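Local coordinates for purine-binding protein BAB2_0673 (Brucella melitensis biovar Abortus, PDB 3S99) that binds adenine and probably other purines such as guanine, and may serve an ABC-type uptake system for these bases, at residues K112-T117 and G256-D261; Q48-L53 and V61-L66. One frame throughout, in Å; residues are numbered along the deposited sequence.

Contacts 1 and 2 lie in the same lobe of a two-lobed periplasmic-binding-protein fold, their centres about 11 Å apart and both on the six-stranded parallel sheet. Contact 2 comes first along the chain, within the beta-alpha-beta unit of strand 27-32, helix 42-57 and strand 61-66; contact 1 joins strand 112-116 to helix 256-268, more than a hundred residues further on. The two helices also pack on each other, Tyr259 CD2 lying 3.7 Å from Ala49 CB. A local crossover at the sheet edge and a chain return to its interior thus place two helices side by side on the parallel sheet, and strand 112-116 leads from there to the adenine pocket.

Contact 1 of 2, residues K112-T117 and G256-D261; sequences KFEHAT and GPYYID. With ADE (adenine), chain T.
Strand 112-116 of the parallel sheet runs toward the adenine pocket, and midway along it Glu114 meets Tyr258 of helix 256-268 through a buried carboxylate-phenol pair. The two side chains approach from opposite directions, and Tyr258 OH donates to Glu114 OE1 over 2.7 Å. The phenol reaches the syn side of that oxygen, 22° out of the carboxylate plane, while Glu114 OE1 itself lies at the edge of the ring, 3.4 Å from Tyr258 CE2. Ring and carboxylate planes stand 72° apart, so the groups do not stack. Tyr258 spans the gap because its CG is anti to the backbone N (chi1 -179°), which carries the ring out from the helix. The other carboxylate oxygen, OE2, takes a salt bridge from Arg262 and a hydrogen bond from Trp271. With both oxygens engaged, the carboxylate is probably held against rotation and, with arginine beside it, is probably ionised despite its burial. Just past the strand, Thr117 OG1 donates to Ala116 O over 2.6 Å and lies 3.2 Å from adenine C8, a packing contact in a pocket where Ser94 hydrogen-bonds the base. Ligand contacts at the C-terminal ends of parallel strands, with helices packed over the sheet behind them, are characteristic of the lobes of periplasmic binding proteins, to which the BMP lipoprotein family is related.

Contact 2 of 2, residues Q48-L53 and V61-L66; sequences QARKEL and VETTFL
Arg50 reaches from helix 42-57 to strand 61-66, giving Thr63 its NH1 and bringing NE close to Phe65. Arg50 NH1 donates to Thr63 OG1 over 3.0 Å, at an N-H...O angle of 152°, with the hydroxyl oxygen near the guanidinium edge and slightly out of its plane. The aliphatic part of the same side chain also leans on the threonine, Arg50 CD lying 3.5 Å from Thr63 OG1. Its conformation explains this double use: the chain leaves the helix extended, CG anti to the backbone N, then bends at chi3 (58°). Arg50 NE approaches Phe65 CD2 obliquely at 3.6 Å, guanidinium and ring planes 25° apart. The strongest polar partner is Asp47, one turn earlier in the same helix, whose OD1 forms a salt bridge with NE and probably helps hold the guanidinium beside Thr63 and Phe65. Thr63 OG1 sits between its backbone N and carbonyl carbon, leaving CG2 beside the backbone N, touching Arg50 CG and Leu53 CD2. Here the contact becomes apolar: Leu53 CD2 meets Thr63 CG2 at 4.0 Å and Val61 CG1 at 4.3 Å. Segment 48-53 runs nearly antiparallel to strand 61-66, as the connecting helix of a beta-alpha-beta crossover does. Strand 27-32 pairs with strand 61-66, an edge strand of the sheet within this chain, while helix 256-268 packs against Leu53 and Val61 and helix 73-84 against Thr64 and Leu66.

Contact 1 of 2, residues K112-T117 and G256-D261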
ATOM      1  N   LYS A 112      -8.278 -22.312  -4.875  1.00 17.42           N
ATOM      2  CA  LYS A 112      -8.181 -21.441  -3.704  1.00 16.72           C
ATOM      3  C   LYS A 112      -7.805 -20.061  -4.207  1.00 15.74           C
ATOM      4  O   LYS A 112      -6.897 -19.945  -5.035  1.00 16.23           O
ATOM      5  CB  LYS A 112      -7.094 -21.924  -2.744  1.00 17.04           C
ATOM      6  CG  LYS A 112      -7.155 -23.358  -2.233  1.00 20.26           C
ATOM      7  CD  LYS A 112      -8.495 -23.799  -1.848  1.00 21.82           C
ATOM      8  CE  LYS A 112      -8.401 -25.080  -0.976  1.00 26.40           C
ATOM      9  NZ  LYS A 112      -8.232 -26.296  -1.780  1.00 23.98           N
ATOM     10  N   PHE A 113      -8.465 -19.031  -3.668  1.00 14.72           N
ATOM     11  CA  PHE A 113      -8.328 -17.647  -4.108  1.00 13.45           C
ATOM     12  C   PHE A 113      -7.778 -16.810  -2.958  1.00 12.94           C
ATOM     13  O   PHE A 113      -8.143 -17.032  -1.835  1.00 12.73           O
ATOM     14  CB  PHE A 113      -9.676 -17.106  -4.543  1.00 13.48           C
ATOM     15  CG  PHE A 113     -10.197 -17.754  -5.792  1.00 14.96           C
ATOM     16  CD1 PHE A 113      -9.891 -17.233  -7.058  1.00 13.19           C
ATOM     17  CD2 PHE A 113     -10.942 -18.910  -5.717  1.00 13.61           C
ATOM     18  CE1 PHE A 113     -10.379 -17.842  -8.207  1.00 12.41           C
ATOM     19  CE2 PHE A 113     -11.425 -19.507  -6.862  1.00 11.75           C
ATOM     20  CZ  PHE A 113     -11.121 -18.979  -8.109  1.00 13.06           C
ATOM     21  N   GLU A 114      -6.890 -15.873  -3.253  1.00 13.09           N
ATOM     22  CA  GLU A 114      -6.259 -15.009  -2.228  1.00 12.79           C
ATOM     23  C   GLU A 114      -6.386 -13.592  -2.771  1.00 13.21           C
ATOM     24  O   GLU A 114      -5.810 -13.281  -3.826  1.00 14.20           O
ATOM     25  CB  GLU A 114      -4.794 -15.350  -2.072  1.00 12.60           C
ATOM     26  CG  GLU A 114      -4.472 -16.686  -1.416  1.00 13.89           C
ATOM     27  CD  GLU A 114      -4.484 -16.618   0.112  1.00 14.71           C
ATOM     28  OE1 GLU A 114      -4.392 -15.504   0.677  1.00 15.88           O
ATOM     29  OE2 GLU A 114      -4.572 -17.691   0.743  1.00 15.89           O
ATOM     30  N   HIS A 115      -7.209 -12.768  -2.133  1.00 14.01           N
ATOM     31  CA  HIS A 115      -7.448 -11.429  -2.591  1.00 13.97           C
ATOM     32  C   HIS A 115      -6.686 -10.394  -1.716  1.00 15.01           C
ATOM     33  O   HIS A 115      -6.788 -10.388  -0.478  1.00 15.97           O
ATOM     34  CB  HIS A 115      -8.930 -11.078  -2.569  1.00 14.68           C
ATOM     35  CG  HIS A 115      -9.167  -9.652  -2.935  1.00 14.43           C
ATOM     36  ND1 HIS A 115      -9.711  -8.727  -2.061  1.00 15.41           N
ATOM     37  CD2 HIS A 115      -8.810  -8.963  -4.047  1.00 12.36           C
ATOM     38  CE1 HIS A 115      -9.736  -7.541  -2.652  1.00 13.92           C
ATOM     39  NE2 HIS A 115      -9.191  -7.655  -3.854  1.00 14.42           N
ATOM     40  N   ALA A 116      -5.974  -9.504  -2.381  1.00 14.67           N
ATOM     41  CA  ALA A 116      -5.146  -8.497  -1.721  1.00 15.62           C
ATOM     42  C   ALA A 116      -5.957  -7.292  -1.267  1.00 15.66           C
ATOM     43  O   ALA A 116      -6.595  -6.635  -2.065  1.00 16.69           O
ATOM     44  CB  ALA A 116      -4.024  -8.050  -2.688  1.00 15.35           C
ATOM     45  N   THR A 117      -5.933  -7.030   0.039  1.00 16.79           N
ATOM     46  CA  THR A 117      -6.454  -5.807   0.671  1.00 16.90           C
ATOM     47  C   THR A 117      -7.959  -5.756   0.818  1.00 16.76           C
ATOM     48  O   THR A 117      -8.471  -4.779   1.337  1.00 16.23           O
ATOM     49  CB  THR A 117      -5.961  -4.469   0.019  1.00 16.35           C
ATOM     50  OG1 THR A 117      -6.717  -4.174  -1.166  1.00 19.59           O
ATOM     51  CG2 THR A 117      -4.481  -4.540  -0.340  1.00 18.18           C
ATOM     52  N   GLY A 256       6.316 -11.823  -0.185  1.00 17.04           N
ATOM     53  CA  GLY A 256       6.939 -13.114  -0.518  1.00 17.30           C
ATOM     54  C   GLY A 256       6.753 -14.222   0.502  1.00 17.22           C
ATOM     55  O   GLY A 256       6.339 -15.316   0.148  1.00 18.06           O
ATOM     56  N   PRO A 257       7.069 -13.946   1.773  1.00 17.51           N
ATOM     57  CA  PRO A 257       6.865 -14.983   2.784  1.00 17.79           C
ATOM     58  C   PRO A 257       5.419 -15.442   2.876  1.00 17.06           C
ATOM     59  O   PRO A 257       5.164 -16.625   3.040  1.00 18.52           O
ATOM     60  CB  PRO A 257       7.344 -14.305   4.079  1.00 18.22           C
ATOM     61  CG  PRO A 257       8.456 -13.311   3.569  1.00 18.86           C
ATOM     62  CD  PRO A 257       7.841 -12.787   2.283  1.00 17.43           C
ATOM     63  N   TYR A 258       4.473 -14.523   2.709  1.00 15.99           N
ATOM     64  CA  TYR A 258       3.058 -14.864   2.742  1.00 15.31           C
ATOM     65  C   TYR A 258       2.695 -15.768   1.561  1.00 14.82           C
ATOM     66  O   TYR A 258       2.047 -16.816   1.724  1.00 15.33           O
ATOM     67  CB  TYR A 258       2.189 -13.579   2.741  1.00 14.96           C
ATOM     68  CG  TYR A 258       0.705 -13.904   2.796  1.00 14.29           C
ATOM     69  CD1 TYR A 258       0.130 -14.361   3.979  1.00 16.76           C
ATOM     70  CD2 TYR A 258      -0.101 -13.803   1.679  1.00 16.03           C
ATOM     71  CE1 TYR A 258      -1.202 -14.713   4.057  1.00 17.31           C
ATOM     72  CE2 TYR A 258      -1.473 -14.152   1.745  1.00 14.67           C
ATOM     73  CZ  TYR A 258      -2.003 -14.620   2.937  1.00 14.65           C
ATOM     74  OH  TYR A 258      -3.322 -14.960   3.070  1.00 15.02           O
ATOM     75  N   TYR A 259       3.156 -15.405   0.372  1.00 14.38           N
ATOM     76  CA  TYR A 259       2.868 -16.207  -0.824  1.00 14.14           C
ATOM     77  C   TYR A 259       3.458 -17.614  -0.699  1.00 15.02           C
ATOM     78  O   TYR A 259       2.842 -18.594  -1.066  1.00 14.61           O
ATOM     79  CB  TYR A 259       3.408 -15.506  -2.077  1.00 14.20           C
ATOM     80  CG  TYR A 259       2.643 -14.236  -2.461  1.00 14.54           C
ATOM     81  CD1 TYR A 259       1.471 -13.859  -1.792  1.00 13.66           C
ATOM     82  CD2 TYR A 259       3.075 -13.438  -3.511  1.00 15.99           C
ATOM     83  CE1 TYR A 259       0.773 -12.726  -2.146  1.00 14.13           C
ATOM     84  CE2 TYR A 259       2.357 -12.283  -3.886  1.00 14.04           C
ATOM     85  CZ  TYR A 259       1.217 -11.948  -3.204  1.00 14.94           C
ATOM     86  OH  TYR A 259       0.508 -10.842  -3.554  1.00 13.05           O
ATOM     87  N   ILE A 260       4.666 -17.709  -0.175  1.00 16.80           N
ATOM     88  CA  ILE A 260       5.288 -19.013   0.022  1.00 17.44           C
ATOM     89  C   ILE A 260       4.460 -19.833   1.030  1.00 18.38           C
ATOM     90  O   ILE A 260       4.153 -20.986   0.768  1.00 19.48           O
ATOM     91  CB  ILE A 260       6.753 -18.848   0.458  1.00 18.12           C
ATOM     92  CG1 ILE A 260       7.589 -18.322  -0.724  1.00 19.65           C
ATOM     93  CG2 ILE A 260       7.334 -20.200   0.994  1.00 19.30           C
ATOM     94  CD1 ILE A 260       8.879 -17.633  -0.346  1.00 20.09           C
ATOM     95  N   ASP A 261       4.085 -19.233   2.159  1.00 19.35           N
ATOM     96  CA  ASP A 261       3.329 -19.962   3.200  1.00 20.70           C
ATOM     97  C   ASP A 261       2.008 -20.541   2.649  1.00 19.27           C
ATOM     98  O   ASP A 261       1.715 -21.710   2.832  1.00 20.06           O
ATOM     99  CB  ASP A 261       3.058 -19.058   4.411  1.00 21.75           C
ATOM    100  CG  ASP A 261       2.204 -19.750   5.481  1.00 27.19           C
ATOM    101  OD1 ASP A 261       2.691 -20.720   6.075  1.00 32.50           O
ATOM    102  OD2 ASP A 261       1.034 -19.341   5.691  1.00 33.88           O
TER
HETATM  103  N9  ADE T 400      -5.279  -2.344  -4.165  1.00 15.21           N
HETATM  104  C8  ADE T 400      -5.095  -1.939  -2.860  1.00 17.36           C
HETATM  105  N7  ADE T 400      -4.106  -1.098  -2.678  1.00 17.16           N
HETATM  106  C5  ADE T 400      -3.645  -0.972  -3.993  1.00 17.93           C
HETATM  107  C6  ADE T 400      -2.612  -0.214  -4.472  1.00 19.18           C
HETATM  108  N6  ADE T 400      -1.911   0.492  -3.572  1.00 15.52           N
HETATM  109  N1  ADE T 400      -2.348  -0.259  -5.818  1.00 18.08           N
HETATM  110  C2  ADE T 400      -3.123  -1.024  -6.607  1.00 19.72           C
HETATM  111  N3  ADE T 400      -4.151  -1.797  -6.258  1.00 18.95           N
HETATM  112  C4  ADE T 400      -4.340  -1.708  -4.920  1.00 16.70           C

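Contact 2 of 2, residues Q48-L53 and V61-L66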
ATOM      1  N   GLN A  48       7.857  -9.420  -7.862  1.00 18.51           N
ATOM      2  CA  GLN A  48       9.109  -9.821  -7.191  1.00 19.79           C
ATOM      3  C   GLN A  48       8.809 -10.876  -6.129  1.00 18.77           C
ATOM      4  O   GLN A  48       9.631 -11.730  -5.859  1.00 20.00           O
ATOM      5  CB  GLN A  48       9.847  -8.622  -6.574  1.00 20.42           C
ATOM      6  CG  GLN A  48      10.348  -7.635  -7.601  1.00 22.31           C
ATOM      7  CD  GLN A  48      11.538  -8.175  -8.347  1.00 25.42           C
ATOM      8  OE1 GLN A  48      11.428  -8.630  -9.482  1.00 27.66           O
ATOM      9  NE2 GLN A  48      12.675  -8.144  -7.705  1.00 26.58           N
ATOM     10  N   ALA A  49       7.633 -10.811  -5.530  1.00 17.70           N
ATOM     11  CA  ALA A  49       7.186 -11.816  -4.539  1.00 16.61           C
ATOM     12  C   ALA A  49       6.795 -13.116  -5.246  1.00 17.14           C
ATOM     13  O   ALA A  49       7.079 -14.236  -4.756  1.00 18.12           O
ATOM     14  CB  ALA A  49       6.028 -11.247  -3.699  1.00 14.50           C
ATOM     15  N   ARG A  50       6.217 -13.014  -6.440  1.00 16.57           N
ATOM     16  CA  ARG A  50       6.024 -14.221  -7.255  1.00 16.88           C
ATOM     17  C   ARG A  50       7.375 -14.910  -7.501  1.00 18.64           C
ATOM     18  O   ARG A  50       7.489 -16.116  -7.362  1.00 17.31           O
ATOM     19  CB  ARG A  50       5.377 -13.899  -8.584  1.00 16.68           C
ATOM     20  CG  ARG A  50       5.058 -15.089  -9.442  1.00 16.07           C
ATOM     21  CD  ARG A  50       4.564 -14.679 -10.857  1.00 16.57           C
ATOM     22  NE  ARG A  50       5.571 -13.862 -11.554  1.00 17.34           N
ATOM     23  CZ  ARG A  50       6.698 -14.314 -12.098  1.00 20.22           C
ATOM     24  NH1 ARG A  50       7.004 -15.609 -12.099  1.00 18.71           N
ATOM     25  NH2 ARG A  50       7.539 -13.450 -12.670  1.00 23.59           N
ATOM     26  N   LYS A  51       8.381 -14.124  -7.876  1.00 20.02           N
ATOM     27  CA  LYS A  51       9.728 -14.658  -8.109  1.00 22.69           C
ATOM     28  C   LYS A  51      10.361 -15.297  -6.873  1.00 22.59           C
ATOM     29  O   LYS A  51      11.053 -16.301  -6.993  1.00 24.55           O
ATOM     30  CB  LYS A  51      10.634 -13.568  -8.661  1.00 23.43           C
ATOM     31  CG  LYS A  51      10.280 -13.171 -10.089  1.00 25.84           C
ATOM     32  CD  LYS A  51      11.161 -11.986 -10.536  1.00 30.01           C
ATOM     33  CE  LYS A  51      11.054 -11.712 -12.021  1.00 31.32           C
ATOM     34  NZ  LYS A  51      11.791 -10.456 -12.316  1.00 34.25           N
ATOM     35  N   GLU A  52      10.106 -14.722  -5.700  1.00 23.50           N
ATOM     36  CA  GLU A  52      10.541 -15.313  -4.424  1.00 24.28           C
ATOM     37  C   GLU A  52       9.894 -16.681  -4.212  1.00 24.28           C
ATOM     38  O   GLU A  52      10.557 -17.657  -3.835  1.00 25.04           O
ATOM     39  CB  GLU A  52      10.251 -14.375  -3.261  1.00 23.61           C
ATOM     40  CG  GLU A  52      11.171 -13.176  -3.275  1.00 27.00           C
ATOM     41  CD  GLU A  52      10.840 -12.076  -2.261  1.00 27.48           C
ATOM     42  OE1 GLU A  52       9.974 -12.236  -1.397  1.00 27.06           O
ATOM     43  OE2 GLU A  52      11.499 -11.023  -2.321  1.00 34.42           O
ATOM     44  N   LEU A  53       8.606 -16.762  -4.518  1.00 23.14           N
ATOM     45  CA  LEU A  53       7.903 -18.045  -4.483  1.00 22.92           C
ATOM     46  C   LEU A  53       8.583 -19.069  -5.394  1.00 24.12           C
ATOM     47  O   LEU A  53       8.844 -20.206  -4.971  1.00 24.06           O
ATOM     48  CB  LEU A  53       6.444 -17.850  -4.906  1.00 21.77           C
ATOM     49  CG  LEU A  53       5.586 -19.082  -5.126  1.00 22.26           C
ATOM     50  CD1 LEU A  53       5.502 -19.901  -3.819  1.00 19.30           C
ATOM     51  CD2 LEU A  53       4.183 -18.641  -5.661  1.00 19.94           C
ATOM     52  N   VAL A  61       6.196 -25.807  -7.702  1.00 29.23           N
ATOM     53  CA  VAL A  61       5.216 -24.786  -8.136  1.00 28.22           C
ATOM     54  C   VAL A  61       5.546 -24.244  -9.537  1.00 28.74           C
ATOM     55  O   VAL A  61       6.709 -24.209  -9.949  1.00 29.34           O
ATOM     56  CB  VAL A  61       5.169 -23.630  -7.117  1.00 27.47           C
ATOM     57  CG1 VAL A  61       4.327 -22.469  -7.617  1.00 27.86           C
ATOM     58  CG2 VAL A  61       4.623 -24.131  -5.782  1.00 26.34           C
ATOM     59  N   GLU A  62       4.500 -23.837 -10.249  1.00 27.42           N
ATOM     60  CA  GLU A  62       4.586 -23.243 -11.563  1.00 27.13           C
ATOM     61  C   GLU A  62       3.681 -21.999 -11.554  1.00 25.17           C
ATOM     62  O   GLU A  62       2.498 -22.102 -11.190  1.00 24.23           O
ATOM     63  CB  GLU A  62       4.044 -24.256 -12.550  1.00 28.37           C
ATOM     64  CG  GLU A  62       4.184 -23.918 -13.997  1.00 32.27           C
ATOM     65  CD  GLU A  62       3.925 -25.144 -14.866  1.00 36.92           C
ATOM     66  OE1 GLU A  62       2.999 -25.918 -14.543  1.00 41.49           O
ATOM     67  OE2 GLU A  62       4.657 -25.350 -15.852  1.00 43.14           O
ATOM     68  N   THR A  63       4.216 -20.832 -11.924  1.00 23.15           N
ATOM     69  CA  THR A  63       3.430 -19.616 -11.845  1.00 21.27           C
ATOM     70  C   THR A  63       3.068 -19.056 -13.217  1.00 21.94           C
ATOM     71  O   THR A  63       3.809 -19.238 -14.184  1.00 21.14           O
ATOM     72  CB  THR A  63       4.121 -18.532 -11.011  1.00 20.99           C
ATOM     73  OG1 THR A  63       5.236 -18.000 -11.725  1.00 21.23           O
ATOM     74  CG2 THR A  63       4.575 -19.079  -9.647  1.00 20.18           C
ATOM     75  N   THR A  64       1.909 -18.376 -13.269  1.00 21.43           N
ATOM     76  CA  THR A  64       1.427 -17.664 -14.462  1.00 21.97           C
ATOM     77  C   THR A  64       0.868 -16.338 -14.022  1.00 20.36           C
ATOM     78  O   THR A  64       0.290 -16.258 -12.950  1.00 21.39           O
ATOM     79  CB  THR A  64       0.250 -18.393 -15.129  1.00 21.83           C
ATOM     80  OG1 THR A  64       0.636 -19.723 -15.436  1.00 24.67           O
ATOM     81  CG2 THR A  64      -0.176 -17.690 -16.428  1.00 23.42           C
ATOM     82  N   PHE A  65       1.023 -15.294 -14.825  1.00 19.02           N
ATOM     83  CA  PHE A  65       0.307 -14.044 -14.551  1.00 17.38           C
ATOM     84  C   PHE A  65      -0.301 -13.330 -15.757  1.00 16.83           C
ATOM     85  O   PHE A  65       0.071 -13.571 -16.906  1.00 16.55           O
ATOM     86  CB  PHE A  65       1.146 -13.054 -13.717  1.00 16.93           C
ATOM     87  CG  PHE A  65       2.291 -12.395 -14.451  1.00 18.21           C
ATOM     88  CD1 PHE A  65       2.112 -11.158 -15.074  1.00 19.62           C
ATOM     89  CD2 PHE A  65       3.552 -12.957 -14.444  1.00 17.73           C
ATOM     90  CE1 PHE A  65       3.143 -10.526 -15.708  1.00 20.36           C
ATOM     91  CE2 PHE A  65       4.618 -12.326 -15.096  1.00 22.75           C
ATOM     92  CZ  PHE A  65       4.417 -11.110 -15.731  1.00 22.37           C
ATOM     93  N   LEU A  66      -1.254 -12.463 -15.451  1.00 16.63           N
ATOM     94  CA  LEU A  66      -1.827 -11.520 -16.423  1.00 17.35           C
ATOM     95  C   LEU A  66      -1.686 -10.163 -15.810  1.00 17.48           C
ATOM     96  O   LEU A  66      -1.813 -10.030 -14.597  1.00 14.99           O
ATOM     97  CB  LEU A  66      -3.293 -11.848 -16.689  1.00 17.84           C
ATOM     98  CG  LEU A  66      -3.562 -13.111 -17.514  1.00 18.63           C
ATOM     99  CD1 LEU A  66      -5.068 -13.353 -17.661  1.00 17.04           C
ATOM    100  CD2 LEU A  66      -2.912 -13.069 -18.891  1.00 18.20           C
TER